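Local coordinates for T-lymphoma invasion and metastasis-inducing protein 1 (Homo sapiens, PDB 4K2P) that is a Rac guanine nucleotide exchange factor whose PH and coiled-coil region probably binds phosphoinositides and the tight-junction protein Par-3, at residues A13-N18 against R34-Y39. The protein carries 5 engineered substitutions. Sequence-based numbering, arbitrary orientation.
Sequences ALAVKN and RKWKHY
Leu14 and Tyr39 form an antiparallel hydrogen-bonded pair, Leu14 N reaching Tyr39 O at 3.0 Å and Tyr39 N returning to Leu14 O. Two residues on, Val16 and Lys37 repeat the pattern less evenly: Lys37 N to Val16 O is nearly straight, but Val16 N meets Lys37 O at 2.8 Å with an N-H...O angle of 139°. Ala15 and His38, the non-hydrogen-bonded pair between them, bring their CA atoms within 4.3 Å. The short axes of 13-18 and 37-39 run at 135°, antiparallel but twisted; residues 34-36 are loop, and the strand begins at Lys37. These are neighbouring strands, 10-23 and 37-44, of the strongly bent antiparallel PH-domain sheet; the other edge of 13-18 pairs with strand 98-102, through Ala15 to Gln102 and Lys17 to Leu100.

On the Ala15 side, Trp36 folds its indole back across the first strand. Lys17 CD sits over one face, 3.8 Å from the centroid of the five-membered ring, a CH-pi contact, while Ala15 CB touches CE3 at 3.8 Å. Lys17 leaves with CG trans to N (chi1 -175°), crosses the indole at about a right angle and bends at its last torsion, delivering NZ to Arg34 O at 3.0 Å. A serine in place of Trp36 would probably leave the Lys17 methylenes without their aromatic cover and that ammonium freer to swing off the carbonyl. On the opposite side, Val16 CG2 packs against the Tyr39 ring edge at CD2, 3.9 Å away, and His67 meets the same tyrosine edge-to-face. Asn18 lays CB over one face of the Arg34 guanidinium, whose NE is hydrogen-bonded to Thr32 O; Asn18 ND2 and Arg34 NH1 lie 3.0 Å apart, but both are donors and do not bond.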
loop_
_atom_site.group_PDB
_atom_site.type_symbol
_atom_site.label_atom_id
_atom_site.label_comp_id
_atom_site.label_asym_id
_atom_site.label_seq_id
_atom_site.Cartn_x
_atom_site.Cartn_y
_atom_site.Cartn_z
ATOM N N ALA A 13 19.954 -4.868 -8.635
ATOM C CA ALA A 13 20.653 -4.412 -7.452
ATOM C C ALA A 13 19.978 -3.150 -6.916
ATOM O O ALA A 13 19.802 -2.182 -7.647
ATOM C CB ALA A 13 22.116 -4.156 -7.773
ATOM N N LEU A 14 19.587 -3.185 -5.647
ATOM C CA LEU A 14 18.907 -2.073 -4.996
ATOM C C LEU A 14 19.512 -1.792 -3.636
ATOM O O LEU A 14 19.942 -2.716 -2.946
ATOM C CB LEU A 14 17.421 -2.379 -4.813
ATOM C CG LEU A 14 16.590 -2.603 -6.075
ATOM C CD1 LEU A 14 15.196 -3.141 -5.719
ATOM C CD2 LEU A 14 16.495 -1.314 -6.870
ATOM N N ALA A 15 19.544 -0.518 -3.252
ATOM C CA ALA A 15 19.778 -0.150 -1.863
ATOM C C ALA A 15 18.430 -0.258 -1.157
ATOM O O ALA A 15 17.402 0.074 -1.739
ATOM C CB ALA A 15 20.350 1.249 -1.749
ATOM N N VAL A 16 18.433 -0.734 0.083
ATOM C CA VAL A 16 17.201 -1.081 0.793
ATOM C C VAL A 16 17.292 -0.648 2.247
ATOM O O VAL A 16 18.361 -0.704 2.860
ATOM C CB VAL A 16 16.913 -2.591 0.740
ATOM C CG1 VAL A 16 15.562 -2.906 1.385
ATOM C CG2 VAL A 16 16.936 -3.091 -0.712
ATOM N N LYS A 17 16.159 -0.213 2.788
ATOM C CA LYS A 17 16.085 0.313 4.137
ATOM C C LYS A 17 14.691 0.035 4.696
ATOM O O LYS A 17 13.713 0.406 4.068
ATOM C CB LYS A 17 16.372 1.809 4.087
ATOM C CG LYS A 17 16.450 2.533 5.385
ATOM C CD LYS A 17 16.901 3.944 5.088
ATOM C CE LYS A 17 17.019 4.773 6.325
ATOM N NZ LYS A 17 18.084 5.796 6.163
ATOM N N ASN A 18 14.580 -0.615 5.849
ATOM C CA ASN A 18 13.269 -0.738 6.497
ATOM C C ASN A 18 12.743 0.635 6.902
ATOM O O ASN A 18 13.497 1.472 7.379
ATOM C CB ASN A 18 13.338 -1.656 7.709
ATOM C CG ASN A 18 13.698 -3.078 7.337
ATOM O OD1 ASN A 18 13.441 -3.522 6.224
ATOM N ND2 ASN A 18 14.265 -3.807 8.281
ATOM N N ARG A 34 18.924 4.080 10.651
ATOM C CA ARG A 34 19.818 3.039 10.147
ATOM C C ARG A 34 20.368 3.354 8.766
ATOM O O ARG A 34 19.884 4.247 8.073
ATOM C CB ARG A 34 19.096 1.699 10.082
ATOM C CG ARG A 34 18.105 1.611 8.929
ATOM C CD ARG A 34 17.354 0.307 8.965
ATOM N NE ARG A 34 16.601 0.156 10.204
ATOM C CZ ARG A 34 16.048 -0.985 10.596
ATOM N NH1 ARG A 34 16.173 -2.074 9.845
ATOM N NH2 ARG A 34 15.374 -1.039 11.737
ATOM N N LYS A 35 21.365 2.579 8.355
ATOM C CA LYS A 35 21.984 2.789 7.062
ATOM C C LYS A 35 21.250 1.969 6.013
ATOM O O LYS A 35 20.530 1.017 6.328
ATOM C CB LYS A 35 23.461 2.374 7.078
ATOM C CG LYS A 35 24.357 3.154 8.031
ATOM C CD LYS A 35 25.824 2.849 7.749
ATOM C CE LYS A 35 26.765 3.786 8.497
ATOM N NZ LYS A 35 26.784 3.560 9.969
ATOM N N TRP A 36 21.417 2.381 4.764
ATOM C CA TRP A 36 20.987 1.610 3.617
ATOM C C TRP A 36 21.880 0.379 3.511
ATOM O O TRP A 36 23.036 0.420 3.932
ATOM C CB TRP A 36 21.079 2.449 2.345
ATOM C CG TRP A 36 20.142 3.617 2.301
ATOM C CD1 TRP A 36 20.345 4.858 2.836
ATOM C CD2 TRP A 36 18.875 3.672 1.635
ATOM N NE1 TRP A 36 19.268 5.671 2.571
ATOM C CE2 TRP A 36 18.355 4.968 1.828
ATOM C CE3 TRP A 36 18.126 2.748 0.899
ATOM C CZ2 TRP A 36 17.123 5.360 1.318
ATOM C CZ3 TRP A 36 16.905 3.137 0.395
ATOM C CH2 TRP A 36 16.414 4.431 0.605
ATOM N N LYS A 37 21.335 -0.714 2.979
ATOM C CA LYS A 37 22.112 -1.925 2.686
ATOM C C LYS A 37 21.797 -2.360 1.258
ATOM O O LYS A 37 20.662 -2.241 0.818
ATOM C CB LYS A 37 21.776 -3.054 3.663
ATOM C CG LYS A 37 22.439 -2.932 5.030
ATOM C CD LYS A 37 22.097 -4.118 5.937
ATOM C CE LYS A 37 22.742 -5.426 5.472
ATOM N NZ LYS A 37 24.202 -5.476 5.776
ATOM N N HIS A 38 22.788 -2.859 0.530
ATOM C CA HIS A 38 22.542 -3.284 -0.843
ATOM C C HIS A 38 22.220 -4.778 -0.918
ATOM O O HIS A 38 22.777 -5.602 -0.197
ATOM C CB HIS A 38 23.738 -2.929 -1.741
ATOM C CG HIS A 38 24.890 -3.876 -1.642
ATOM N ND1 HIS A 38 25.624 -4.047 -0.489
ATOM C CD2 HIS A 38 25.462 -4.679 -2.572
ATOM C CE1 HIS A 38 26.579 -4.934 -0.704
ATOM N NE2 HIS A 38 26.501 -5.334 -1.960
ATOM N N TYR A 39 21.299 -5.107 -1.809
ATOM C CA TYR A 39 20.917 -6.479 -2.076
ATOM C C TYR A 39 20.691 -6.655 -3.559
ATOM O O TYR A 39 20.371 -5.705 -4.259
ATOM C CB TYR A 39 19.628 -6.855 -1.351
ATOM C CG TYR A 39 19.697 -6.895 0.145
ATOM C CD1 TYR A 39 20.194 -8.006 0.801
ATOM C CD2 TYR A 39 19.220 -5.837 0.909
ATOM C CE1 TYR A 39 20.238 -8.058 2.181
ATOM C CE2 TYR A 39 19.256 -5.881 2.285
ATOM C CZ TYR A 39 19.766 -6.993 2.915
ATOM O OH TYR A 39 19.809 -7.040 4.289
#